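Side-chain contacts in adenylate kinase (Schistosoma mansoni, PDB 3UMF), which catalyses the reversible transfer of a phosphoryl group from ATP to AMP, which yields two molecules of ADP: residues 44-49 / 112-117; 80-83 / 87-90; 95-100 / 124-129; 131-136 / 183-188; 148-153 / 165-170. One frame throughout, in Å; residues are numbered along the deposited sequence.

Contact 1: 44-49 / 112-117; sequences TQCEKL and LIDGYP
C46 and L49 reach from one side of helix 42-53 to L112 and D114, which point back at it from the end of strand 110-114. The two short segments run nearly antiparallel, their axes at 159° and 10.3 Å apart at closest approach, so that side chains rather than backbones bridge the gap. Farther along the helix, L49 and L112 lie across each other at about a right angle. Methyl CD1 of L112 does the touching: it comes to 3.8 Å from CB of L49 and 4.0 Å from CD1 of L49, and also lies 3.9 Å from the carbonyl O of C46, against the helix backbone. One helical turn earlier, C46 meets D114. The aspartate points to the helix and carries CG anti to its own nitrogen (chi1 -163°); its OD2 stands 3.6 Å from SG of C46. Stronger partners hold that carboxylate: OD1 forms a salt bridge with K42 and OD2 a hydrogen bond with H57, which together fix its rotation. V34 of the central strand backs both C46 and L112. The strand runs into a type II turn from I113 to Y116, with G115 at positive phi, and the chain then passes through a cis peptide before P117. The helix that follows the P-loop, packed on the parallel sheet, is typical of the P-loop kinase fold; here the strand it faces ends in the aspartate paired with K42, which opens the Asp-Gly-Tyr-Pro signature of adenylate kinases.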
# COMPACT_ATOMS: atom_id res chain seq x y z
N THR A 44 -10.41 -2.02 4.27
CA THR A 44 -11.34 -3.14 4.40
C THR A 44 -10.96 -4.27 3.45
O THR A 44 -10.93 -5.44 3.84
CB THR A 44 -12.79 -2.69 4.12
OG1 THR A 44 -13.17 -1.69 5.08
CG2 THR A 44 -13.74 -3.87 4.22
N GLN A 45 -10.65 -3.92 2.20
CA GLN A 45 -10.30 -4.92 1.19
C GLN A 45 -9.03 -5.70 1.56
O GLN A 45 -8.98 -6.91 1.38
CB GLN A 45 -10.15 -4.25 -0.18
CG GLN A 45 -11.45 -3.61 -0.68
CD GLN A 45 -12.56 -4.62 -0.86
OE1 GLN A 45 -12.33 -5.75 -1.26
NE2 GLN A 45 -13.79 -4.21 -0.54
N CYS A 46 -8.02 -5.00 2.08
CA CYS A 46 -6.79 -5.66 2.52
C CYS A 46 -7.04 -6.66 3.65
O CYS A 46 -6.44 -7.73 3.68
CB CYS A 46 -5.74 -4.63 2.96
SG CYS A 46 -4.95 -3.73 1.60
N GLU A 47 -7.91 -6.29 4.58
CA GLU A 47 -8.26 -7.18 5.69
C GLU A 47 -8.91 -8.45 5.18
O GLU A 47 -8.61 -9.55 5.63
CB GLU A 47 -9.21 -6.48 6.66
CG GLU A 47 -8.58 -5.37 7.48
CD GLU A 47 -9.59 -4.60 8.29
OE1 GLU A 47 -10.79 -4.98 8.27
OE2 GLU A 47 -9.21 -3.62 8.96
N LYS A 48 -9.82 -8.29 4.22
CA LYS A 48 -10.56 -9.42 3.67
C LYS A 48 -9.65 -10.33 2.84
O LYS A 48 -9.82 -11.54 2.86
CB LYS A 48 -11.76 -8.93 2.86
CG LYS A 48 -12.65 -7.97 3.64
CD LYS A 48 -14.12 -8.28 3.46
CE LYS A 48 -14.55 -8.13 2.02
NZ LYS A 48 -15.91 -8.69 1.82
N LEU A 49 -8.69 -9.73 2.14
CA LEU A 49 -7.73 -10.51 1.36
C LEU A 49 -6.84 -11.37 2.26
O LEU A 49 -6.62 -12.54 1.98
CB LEU A 49 -6.85 -9.58 0.52
CG LEU A 49 -7.50 -8.96 -0.72
CD1 LEU A 49 -6.55 -7.96 -1.37
CD2 LEU A 49 -7.91 -10.04 -1.71
N LEU A 112 1.11 -8.48 0.95
CA LEU A 112 0.37 -7.27 0.63
C LEU A 112 1.09 -6.10 1.29
O LEU A 112 1.20 -6.07 2.52
CB LEU A 112 -1.06 -7.34 1.18
CG LEU A 112 -2.13 -8.11 0.41
CD1 LEU A 112 -3.44 -8.11 1.19
CD2 LEU A 112 -2.34 -7.51 -0.97
N ILE A 113 1.59 -5.16 0.50
CA ILE A 113 2.17 -3.95 1.06
C ILE A 113 1.13 -2.83 0.99
O ILE A 113 0.82 -2.33 -0.10
CB ILE A 113 3.43 -3.50 0.32
CG1 ILE A 113 4.23 -4.70 -0.19
CG2 ILE A 113 4.27 -2.60 1.22
CD1 ILE A 113 4.90 -5.51 0.89
N ASP A 114 0.63 -2.44 2.15
CA ASP A 114 -0.48 -1.49 2.23
C ASP A 114 0.01 -0.05 2.07
O ASP A 114 0.86 0.42 2.83
CB ASP A 114 -1.19 -1.66 3.58
CG ASP A 114 -2.58 -1.03 3.60
OD1 ASP A 114 -2.73 0.10 3.09
OD2 ASP A 114 -3.51 -1.66 4.13
N GLY A 115 -0.52 0.64 1.06
CA GLY A 115 -0.21 2.04 0.83
C GLY A 115 1.22 2.27 0.36
O GLY A 115 1.85 3.26 0.74
N TYR A 116 1.72 1.37 -0.48
CA TYR A 116 3.08 1.46 -1.00
C TYR A 116 3.11 0.86 -2.41
O TYR A 116 2.45 -0.13 -2.66
CB TYR A 116 4.04 0.70 -0.08
CG TYR A 116 5.52 0.94 -0.34
CD1 TYR A 116 6.23 1.87 0.40
CD2 TYR A 116 6.20 0.23 -1.32
CE1 TYR A 116 7.58 2.10 0.16
CE2 TYR A 116 7.55 0.44 -1.56
CZ TYR A 116 8.23 1.38 -0.82
OH TYR A 116 9.57 1.60 -1.05
N PRO A 117 3.88 1.48 -3.33
CA PRO A 117 4.62 2.73 -3.16
C PRO A 117 3.75 3.94 -3.50
O PRO A 117 2.91 3.87 -4.38
CB PRO A 117 5.73 2.60 -4.20
CG PRO A 117 5.08 1.85 -5.31
CD PRO A 117 4.10 0.89 -4.66

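Contact 2: 80-83 / 87-90; sequences AMME and LVPL
The helical backbone carrying M81 and M82 faces an extended run, L87 to P89, that follows it after a short turn. All three residues of this run have extended backbone angles without belonging to a strand, and the CA atoms of M82 and L87, 7.3 Å apart, mark the nearest approach of the two main chains. No hydrogen bond spans the gap; two methionine methyls fill it. M81 contributes more than any other residue. Its chain leaves CB with CG anti to the carbonyl carbon and then bends at the last torsion (chi3 57°), which turns CE toward the run. There the methyl lies 3.6 Å from the carbonyl O of L87 and 3.7 Å from CD of P89, the methyl end of the methionine meeting the CD corner of the proline ring, while CA of V88 is 4.2 Å from the same carbon. M82 behaves differently: with its final torsion straight (chi3 178°), the side chain stretches out from the helix until CE comes within 4.4 Å of CG2 of V88, a looser touch at the border of the contact. The interface is therefore wholly van der Waals in character and lies near the protein surface. The elements involved correspond to the region that forms the AMP-binding domain in other adenylate kinases. L64 of helix 60-68 receives both M82 and V88 and so backs the join, V68 adds to the bed under M82, and P89 takes the N-cap position of helix 90-104, where the extended run hands the chain over to its next helix.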
# COMPACT_ATOMS: atom_id res chain seq x y z
N ALA A 80 13.14 10.08 17.90
CA ALA A 80 13.53 11.48 18.03
C ALA A 80 13.30 12.25 16.74
O ALA A 80 12.90 13.42 16.77
CB ALA A 80 14.99 11.58 18.46
N MET A 81 13.54 11.60 15.60
CA MET A 81 13.28 12.20 14.30
C MET A 81 11.79 12.46 14.10
O MET A 81 11.40 13.54 13.66
CB MET A 81 13.80 11.30 13.18
CG MET A 81 15.31 11.28 13.03
SD MET A 81 15.90 9.87 12.07
CE MET A 81 15.01 10.11 10.53
N MET A 82 10.98 11.47 14.44
CA MET A 82 9.53 11.59 14.35
C MET A 82 9.02 12.72 15.23
O MET A 82 8.14 13.48 14.83
CB MET A 82 8.86 10.27 14.75
CG MET A 82 9.09 9.12 13.79
SD MET A 82 8.56 7.55 14.49
CE MET A 82 8.92 6.44 13.13
N GLU A 83 9.59 12.83 16.43
CA GLU A 83 9.19 13.86 17.38
C GLU A 83 9.43 15.27 16.82
O GLU A 83 8.65 16.18 17.07
CB GLU A 83 9.94 13.67 18.70
CG GLU A 83 9.29 14.35 19.90
CD GLU A 83 9.84 13.83 21.22
OE1 GLU A 83 10.68 12.91 21.20
OE2 GLU A 83 9.42 14.33 22.29
N LEU A 87 11.50 13.80 8.27
CA LEU A 87 11.14 12.72 7.36
C LEU A 87 12.00 11.49 7.59
O LEU A 87 13.22 11.60 7.74
CB LEU A 87 11.31 13.19 5.91
CG LEU A 87 10.06 13.10 5.04
CD1 LEU A 87 9.06 14.18 5.43
CD2 LEU A 87 10.44 13.21 3.57
N VAL A 88 11.38 10.32 7.63
CA VAL A 88 12.12 9.07 7.69
C VAL A 88 12.59 8.72 6.28
O VAL A 88 11.78 8.65 5.35
CB VAL A 88 11.26 7.93 8.25
CG1 VAL A 88 12.09 6.67 8.41
CG2 VAL A 88 10.65 8.35 9.58
N PRO A 89 13.91 8.51 6.10
CA PRO A 89 14.45 8.21 4.78
C PRO A 89 13.85 6.93 4.19
O PRO A 89 13.49 6.02 4.93
CB PRO A 89 15.95 8.00 5.05
CG PRO A 89 16.21 8.79 6.28
CD PRO A 89 14.97 8.66 7.12
N LEU A 90 13.74 6.88 2.86
CA LEU A 90 13.19 5.72 2.17
C LEU A 90 14.02 4.47 2.45
O LEU A 90 13.48 3.37 2.57
CB LEU A 90 13.11 5.99 0.67
CG LEU A 90 12.77 4.83 -0.27
CD1 LEU A 90 11.40 4.25 0.05
CD2 LEU A 90 12.83 5.29 -1.72

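Contact 3: 95-100 / 124-129; sequences ALLKEA and IKFEKE
L97 and F126 meet where helices 90-104 and 120-129, two connecting helices of the Rossmann-like alpha/beta core, pass each other beside the parallel sheet. F126 has the most surface buried by the contact. With CG anti to the backbone nitrogen (chi1 180°), its ring extends from helix 120-129 toward its neighbour. The leucine crosses it at about a right angle and presents one methyl to the ring edge, near the ring plane: CD1 of L97 lies 3.9 Å from CE2 and 4.0 Å from CD2 of F126. The ring also makes an edge-to-face contact with F33 of the central strand, and L97 also touches L58 and L63, which ties the pair into the buried layer. E129, almost as well covered by the other helix, lies farther out, at the last turn of helix 120-129, and is met through its backbone. K98, fully extended, lays its aliphatic end against this last turn, CE coming to 3.5 Å from the carbonyl O of E129. The carboxylate of E129 is not in contact with the ammonium group, OE1 standing 5.6 Å from NZ of K98. Instead NZ of K98 donates a weak hydrogen bond, 3.3 Å long, to the carbonyl O of E129.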
# COMPACT_ATOMS: atom_id res chain seq x y z
N ALA A 95 14.69 -1.10 4.25
CA ALA A 95 15.40 -2.10 5.03
C ALA A 95 14.46 -2.84 5.98
O ALA A 95 14.60 -4.04 6.20
CB ALA A 95 16.55 -1.47 5.80
N LEU A 96 13.50 -2.12 6.55
CA LEU A 96 12.52 -2.73 7.45
C LEU A 96 11.62 -3.70 6.69
O LEU A 96 11.32 -4.79 7.19
CB LEU A 96 11.69 -1.67 8.17
CG LEU A 96 12.43 -0.82 9.22
CD1 LEU A 96 11.48 0.17 9.88
CD2 LEU A 96 13.09 -1.71 10.26
N LEU A 97 11.19 -3.30 5.50
CA LEU A 97 10.37 -4.16 4.64
C LEU A 97 11.11 -5.45 4.30
O LEU A 97 10.58 -6.54 4.49
CB LEU A 97 10.02 -3.43 3.34
CG LEU A 97 8.86 -2.43 3.39
CD1 LEU A 97 8.81 -1.62 2.10
CD2 LEU A 97 7.54 -3.16 3.61
N LYS A 98 12.34 -5.31 3.81
CA LYS A 98 13.17 -6.45 3.44
C LYS A 98 13.37 -7.39 4.62
O LYS A 98 13.29 -8.60 4.48
CB LYS A 98 14.52 -5.95 2.93
CG LYS A 98 15.42 -7.03 2.34
CD LYS A 98 16.75 -6.44 1.89
CE LYS A 98 17.46 -7.34 0.90
NZ LYS A 98 18.72 -6.73 0.41
N GLU A 99 13.63 -6.81 5.79
CA GLU A 99 13.87 -7.59 6.99
C GLU A 99 12.62 -8.38 7.39
O GLU A 99 12.71 -9.53 7.79
CB GLU A 99 14.31 -6.69 8.15
CG GLU A 99 14.68 -7.44 9.41
CD GLU A 99 14.52 -6.60 10.67
OE1 GLU A 99 14.25 -7.19 11.74
OE2 GLU A 99 14.66 -5.37 10.58
N ALA A 100 11.46 -7.74 7.27
CA ALA A 100 10.20 -8.39 7.59
C ALA A 100 9.85 -9.51 6.60
O ALA A 100 9.31 -10.54 6.99
CB ALA A 100 9.07 -7.37 7.65
N ILE A 124 10.60 1.63 -7.76
CA ILE A 124 11.78 1.15 -8.47
C ILE A 124 12.87 0.64 -7.52
O ILE A 124 13.42 -0.44 -7.73
CB ILE A 124 12.35 2.25 -9.41
CG1 ILE A 124 11.38 2.51 -10.56
CG2 ILE A 124 13.71 1.84 -9.95
CD1 ILE A 124 11.67 3.77 -11.34
N LYS A 125 13.16 1.40 -6.47
CA LYS A 125 14.17 0.99 -5.50
C LYS A 125 13.77 -0.29 -4.76
O LYS A 125 14.63 -1.10 -4.42
CB LYS A 125 14.46 2.10 -4.49
CG LYS A 125 15.10 3.34 -5.09
CD LYS A 125 15.43 4.35 -4.01
CE LYS A 125 15.46 5.77 -4.57
NZ LYS A 125 15.66 6.78 -3.50
N PHE A 126 12.47 -0.47 -4.52
CA PHE A 126 11.99 -1.69 -3.87
C PHE A 126 12.29 -2.89 -4.74
O PHE A 126 12.83 -3.89 -4.28
CB PHE A 126 10.48 -1.61 -3.60
CG PHE A 126 9.92 -2.84 -2.93
CD1 PHE A 126 9.52 -3.94 -3.68
CD2 PHE A 126 9.79 -2.90 -1.56
CE1 PHE A 126 9.01 -5.07 -3.07
CE2 PHE A 126 9.27 -4.03 -0.94
CZ PHE A 126 8.88 -5.11 -1.70
N GLU A 127 11.93 -2.79 -6.02
CA GLU A 127 12.12 -3.89 -6.95
C GLU A 127 13.60 -4.19 -7.18
O GLU A 127 13.96 -5.32 -7.49
CB GLU A 127 11.40 -3.60 -8.27
CG GLU A 127 9.91 -3.37 -8.11
CD GLU A 127 9.20 -3.14 -9.43
OE1 GLU A 127 9.35 -2.03 -9.99
OE2 GLU A 127 8.50 -4.06 -9.90
N LYS A 128 14.45 -3.18 -7.01
CA LYS A 128 15.89 -3.37 -7.14
C LYS A 128 16.47 -4.03 -5.90
O LYS A 128 17.12 -5.08 -5.98
CB LYS A 128 16.60 -2.03 -7.39
CG LYS A 128 18.12 -2.14 -7.45
CD LYS A 128 18.81 -0.77 -7.47
CE LYS A 128 19.15 -0.28 -6.07
NZ LYS A 128 18.40 0.96 -5.70
N GLU A 129 16.23 -3.41 -4.75
CA GLU A 129 16.82 -3.83 -3.48
C GLU A 129 16.17 -5.07 -2.88
O GLU A 129 16.80 -5.80 -2.12
CB GLU A 129 16.75 -2.68 -2.47
CG GLU A 129 17.43 -1.39 -2.92
CD GLU A 129 18.85 -1.28 -2.41
OE1 GLU A 129 19.67 -2.18 -2.72
OE2 GLU A 129 19.15 -0.30 -1.70

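Contact 4: 131-136 / 183-188; sequences CPCLCV and EHYKQQ
Y185, near the end of helix 179-186, lays its ring against C133 and V136, in the segment that leads into and along strand 135-140: a helix packed on the parallel sheet of the Rossmann-like core. Followed outward from the backbone, its CB first meets V136, whose CG2 lies 4.1 Å away. The next atom, CG, is 4.0 Å from the same CG2 of V136, and CD2 is 4.2 Å from it; this methyl sits over one face of the ring, and the two side chains cross at about a right angle. Along the CD1-CE1 flank the cysteine takes over. C133 carries its sulfur between its own nitrogen and carbonyl carbon (chi1 76°), and from there SG comes to 4.2 Å from CD1 and 4.0 Å from CE1 of Y185. This is a sulfur-aromatic contact of oblique type, SG standing 4.7 Å from the ring centroid and 41° off its normal, on the same side of the ring as the valine methyl. The opposite face is covered by the preceding residue, CD2 of H184 lying 3.7 Å above the plane and over its centre. F33 of the central strand touches C133, V136 and the tyrosine alike, which closes this buried cluster. At the tip, the hydroxyl is satisfied by E127 from helix 120-129: one carboxylate oxygen, OE1, is hydrogen-bonded to OH of Y185, and the other, OE2, accepts a hydrogen bond from the backbone N of C133.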
# COMPACT_ATOMS: atom_id res chain seq x y z
N CYS A 131 12.67 -7.24 -4.36
CA CYS A 131 12.23 -8.10 -5.46
C CYS A 131 11.16 -7.39 -6.28
O CYS A 131 10.45 -6.53 -5.77
CB CYS A 131 11.71 -9.44 -4.94
SG CYS A 131 10.23 -9.34 -3.93
N PRO A 132 11.06 -7.74 -7.58
CA PRO A 132 10.03 -7.14 -8.44
C PRO A 132 8.63 -7.48 -7.93
O PRO A 132 8.43 -8.57 -7.38
CB PRO A 132 10.27 -7.83 -9.79
CG PRO A 132 11.70 -8.24 -9.75
CD PRO A 132 11.95 -8.64 -8.33
N CYS A 133 7.68 -6.57 -8.08
CA CYS A 133 6.34 -6.84 -7.61
C CYS A 133 5.60 -7.75 -8.58
O CYS A 133 5.93 -7.83 -9.76
CB CYS A 133 5.56 -5.54 -7.38
SG CYS A 133 4.97 -4.72 -8.87
N LEU A 134 4.60 -8.47 -8.06
CA LEU A 134 3.75 -9.29 -8.90
C LEU A 134 2.76 -8.41 -9.65
O LEU A 134 2.60 -8.51 -10.86
CB LEU A 134 3.01 -10.32 -8.05
CG LEU A 134 1.93 -11.15 -8.75
CD1 LEU A 134 2.53 -12.02 -9.85
CD2 LEU A 134 1.19 -11.99 -7.73
N CYS A 135 2.10 -7.52 -8.90
CA CYS A 135 1.15 -6.59 -9.48
C CYS A 135 0.85 -5.45 -8.51
O CYS A 135 1.30 -5.46 -7.36
CB CYS A 135 -0.16 -7.31 -9.85
SG CYS A 135 -1.06 -8.01 -8.44
N VAL A 136 0.10 -4.47 -8.99
CA VAL A 136 -0.36 -3.36 -8.17
C VAL A 136 -1.88 -3.33 -8.21
O VAL A 136 -2.47 -3.38 -9.28
CB VAL A 136 0.19 -2.01 -8.69
CG1 VAL A 136 -0.32 -0.86 -7.84
CG2 VAL A 136 1.71 -2.03 -8.72
N GLU A 183 1.17 5.14 -13.63
CA GLU A 183 1.45 5.07 -15.06
C GLU A 183 2.65 4.16 -15.36
O GLU A 183 2.64 3.42 -16.34
CB GLU A 183 1.68 6.47 -15.64
CG GLU A 183 1.91 6.48 -17.15
CD GLU A 183 0.74 5.91 -17.92
OE1 GLU A 183 -0.42 6.17 -17.53
OE2 GLU A 183 0.97 5.19 -18.92
N HIS A 184 3.66 4.22 -14.50
CA HIS A 184 4.86 3.38 -14.65
C HIS A 184 4.54 1.89 -14.66
O HIS A 184 5.03 1.14 -15.51
CB HIS A 184 5.86 3.70 -13.54
CG HIS A 184 7.07 2.82 -13.55
ND1 HIS A 184 8.07 2.92 -14.50
CD2 HIS A 184 7.45 1.82 -12.71
CE1 HIS A 184 9.00 2.02 -14.25
NE2 HIS A 184 8.65 1.34 -13.17
N TYR A 185 3.71 1.44 -13.72
CA TYR A 185 3.37 0.03 -13.66
C TYR A 185 2.26 -0.35 -14.63
O TYR A 185 2.13 -1.52 -15.01
CB TYR A 185 3.02 -0.39 -12.22
CG TYR A 185 4.22 -0.38 -11.31
CD1 TYR A 185 5.17 -1.40 -11.37
CD2 TYR A 185 4.43 0.65 -10.42
CE1 TYR A 185 6.28 -1.39 -10.55
CE2 TYR A 185 5.54 0.67 -9.59
CZ TYR A 185 6.45 -0.35 -9.66
OH TYR A 185 7.56 -0.34 -8.84
N LYS A 186 1.46 0.63 -15.05
CA LYS A 186 0.42 0.38 -16.04
C LYS A 186 1.04 0.04 -17.39
O LYS A 186 0.54 -0.83 -18.11
CB LYS A 186 -0.50 1.60 -16.17
CG LYS A 186 -1.97 1.25 -16.31
CD LYS A 186 -2.84 2.50 -16.41
CE LYS A 186 -3.66 2.72 -15.15
NZ LYS A 186 -4.48 3.97 -15.25
N GLN A 187 2.14 0.71 -17.73
CA GLN A 187 2.87 0.43 -18.96
C GLN A 187 3.43 -0.98 -19.00
O GLN A 187 3.65 -1.55 -20.07
CB GLN A 187 4.00 1.45 -19.15
CG GLN A 187 3.53 2.85 -19.51
CD GLN A 187 4.63 3.88 -19.41
OE1 GLN A 187 5.81 3.54 -19.29
NE2 GLN A 187 4.25 5.15 -19.45
N GLN A 188 3.67 -1.56 -17.82
CA GLN A 188 4.21 -2.91 -17.72
C GLN A 188 3.10 -3.93 -17.61
O GLN A 188 3.36 -5.12 -17.41
CB GLN A 188 5.13 -3.03 -16.51
CG GLN A 188 6.24 -2.00 -16.44
CD GLN A 188 7.10 -2.16 -15.20
OE1 GLN A 188 7.48 -3.27 -14.84
NE2 GLN A 188 7.39 -1.05 -14.54

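Contact 5: 148-153 / 165-170; sequences KRLLKR and ETIVKR
L150 and L151, at the point where helix 143-150 gives out, are the two residues of their segment that press on I167 and V168 of helix 161-177. Just before them, R149 faces elsewhere: its NH1 is hydrogen-bonded to the carbonyls of A196 and of G39, a glycine of the P-loop, so this turn of helix is tied to the body of the protein. L150 then points at the second helix. Its CD1 lies 3.9 Å from CG2 of I167, the two branched chains crossing obliquely; the isoleucine carries this methyl anti to its backbone nitrogen, which leaves it on the side toward the leucine. L151 is the first residue to abandon helical geometry (psi 168°), yet it contributes more surface than L150. Its two methyls divide the work: CD1 comes to 3.8 Å from CG2 of V168, with the side chains at about a right angle, whereas CD2 approaches CD1 of I167 at 4.2 Å. Beyond it the chain is extended, and the backbone N of K152 is hydrogen-bonded to a carboxylate oxygen of E164. No polar bond links the two segments themselves. On the outer side of helix 161-177, K169 and E165, one turn apart, form a salt bridge in which NZ meets OE2 from above the carboxylate plane. V168 also packs on E143, M146 and R147, and I167 on M146, so helices 143-150 and 161-177 lie against each other as the two arms that carry, as in other adenylate kinases, the short LID segment between them.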
# COMPACT_ATOMS: atom_id res chain seq x y z
N LYS A 148 -19.54 11.66 -1.95
CA LYS A 148 -20.81 11.03 -1.61
C LYS A 148 -20.61 10.04 -0.47
O LYS A 148 -21.53 9.74 0.30
CB LYS A 148 -21.38 10.31 -2.84
CG LYS A 148 -22.81 9.82 -2.70
CD LYS A 148 -22.86 8.33 -2.39
N ARG A 149 -19.38 9.55 -0.35
CA ARG A 149 -19.05 8.54 0.64
C ARG A 149 -18.66 9.14 2.00
O ARG A 149 -19.11 8.67 3.04
CB ARG A 149 -17.92 7.65 0.09
CG ARG A 149 -17.85 6.26 0.67
CD ARG A 149 -16.98 5.35 -0.19
NE ARG A 149 -17.78 4.51 -1.09
CZ ARG A 149 -17.26 3.72 -2.02
NH1 ARG A 149 -15.94 3.65 -2.18
NH2 ARG A 149 -18.05 2.99 -2.79
N LEU A 150 -17.85 10.20 1.98
CA LEU A 150 -17.29 10.76 3.23
C LEU A 150 -17.94 12.06 3.69
O LEU A 150 -17.96 12.36 4.89
CB LEU A 150 -15.78 11.00 3.07
CG LEU A 150 -14.91 9.84 2.61
CD1 LEU A 150 -13.45 10.28 2.54
CD2 LEU A 150 -15.07 8.64 3.54
N LEU A 151 -18.46 12.84 2.75
CA LEU A 151 -18.87 14.21 3.08
C LEU A 151 -20.38 14.39 3.06
O LEU A 151 -21.12 13.53 2.58
CB LEU A 151 -18.20 15.20 2.12
CG LEU A 151 -16.71 14.96 1.82
CD1 LEU A 151 -16.20 16.01 0.85
CD2 LEU A 151 -15.88 14.96 3.10
N LYS A 152 -20.84 15.52 3.59
CA LYS A 152 -22.26 15.82 3.64
C LYS A 152 -22.80 16.10 2.23
O LYS A 152 -22.07 16.58 1.37
CB LYS A 152 -22.51 17.03 4.55
CG LYS A 152 -23.95 17.22 4.99
CD LYS A 152 -24.52 18.53 4.47
CE LYS A 152 -25.43 19.19 5.50
NZ LYS A 152 -26.67 18.41 5.75
N ARG A 153 -24.07 15.79 2.00
CA ARG A 153 -24.68 16.03 0.70
C ARG A 153 -24.79 17.53 0.40
O ARG A 153 -23.99 18.07 -0.37
CB ARG A 153 -26.07 15.38 0.62
N GLU A 165 -13.31 20.24 3.04
CA GLU A 165 -12.41 20.74 2.01
C GLU A 165 -10.98 20.22 2.20
O GLU A 165 -10.26 19.99 1.23
CB GLU A 165 -12.43 22.27 1.96
CG GLU A 165 -11.58 22.89 0.84
CD GLU A 165 -12.19 22.72 -0.56
OE1 GLU A 165 -13.21 22.02 -0.70
OE2 GLU A 165 -11.64 23.30 -1.52
N THR A 166 -10.57 20.02 3.46
CA THR A 166 -9.27 19.44 3.74
C THR A 166 -9.16 18.03 3.14
O THR A 166 -8.14 17.67 2.55
CB THR A 166 -8.99 19.37 5.26
OG1 THR A 166 -8.92 20.70 5.79
CG2 THR A 166 -7.67 18.66 5.53
N ILE A 167 -10.23 17.26 3.28
CA ILE A 167 -10.29 15.91 2.72
C ILE A 167 -10.32 15.93 1.19
O ILE A 167 -9.71 15.08 0.53
CB ILE A 167 -11.50 15.13 3.28
CG1 ILE A 167 -11.32 14.87 4.78
CG2 ILE A 167 -11.70 13.82 2.53
CD1 ILE A 167 -12.46 14.09 5.40
N VAL A 168 -11.04 16.90 0.62
CA VAL A 168 -11.04 17.07 -0.83
C VAL A 168 -9.62 17.34 -1.33
O VAL A 168 -9.17 16.71 -2.29
CB VAL A 168 -11.99 18.21 -1.27
CG1 VAL A 168 -11.75 18.55 -2.73
CG2 VAL A 168 -13.44 17.80 -1.04
N LYS A 169 -8.91 18.25 -0.67
CA LYS A 169 -7.52 18.55 -1.02
C LYS A 169 -6.60 17.36 -0.80
O LYS A 169 -5.65 17.15 -1.57
CB LYS A 169 -7.01 19.74 -0.20
CG LYS A 169 -7.72 21.05 -0.48
CD LYS A 169 -7.82 21.32 -1.97
CE LYS A 169 -8.34 22.72 -2.23
NZ LYS A 169 -9.24 22.76 -3.42
N ARG A 170 -6.86 16.58 0.24
CA ARG A 170 -6.05 15.38 0.49
C ARG A 170 -6.26 14.36 -0.62
O ARG A 170 -5.33 13.68 -1.03
CB ARG A 170 -6.39 14.78 1.86
CG ARG A 170 -5.49 13.62 2.26
CD ARG A 170 -5.89 13.06 3.61
NE ARG A 170 -5.78 14.06 4.67
CZ ARG A 170 -6.23 13.90 5.90
NH1 ARG A 170 -6.84 12.77 6.25
NH2 ARG A 170 -6.09 14.87 6.80

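In the fold
Contacts 1 and 4 are buried and both pack a helix on the parallel sheet, contact 1 through aliphatic groups beside an aspartate held by K42 and H57, contact 4 through a ring, a sulfur and a valine. Contact 3, partly buried, grades from an apolar inner pair to a weak polar bond at its rim; it touches contact 1, where Y116 meets F126 and L97, and contact 4, through the carboxylate of E127. Contact 2, at the surface, and contact 5, partly buried, lie farther out, about 29 Å apart between centres, and have no polar bond across them. Contact 2 reaches the others through L90, which touches Y116 and K125, whereas contact 5 touches none of them.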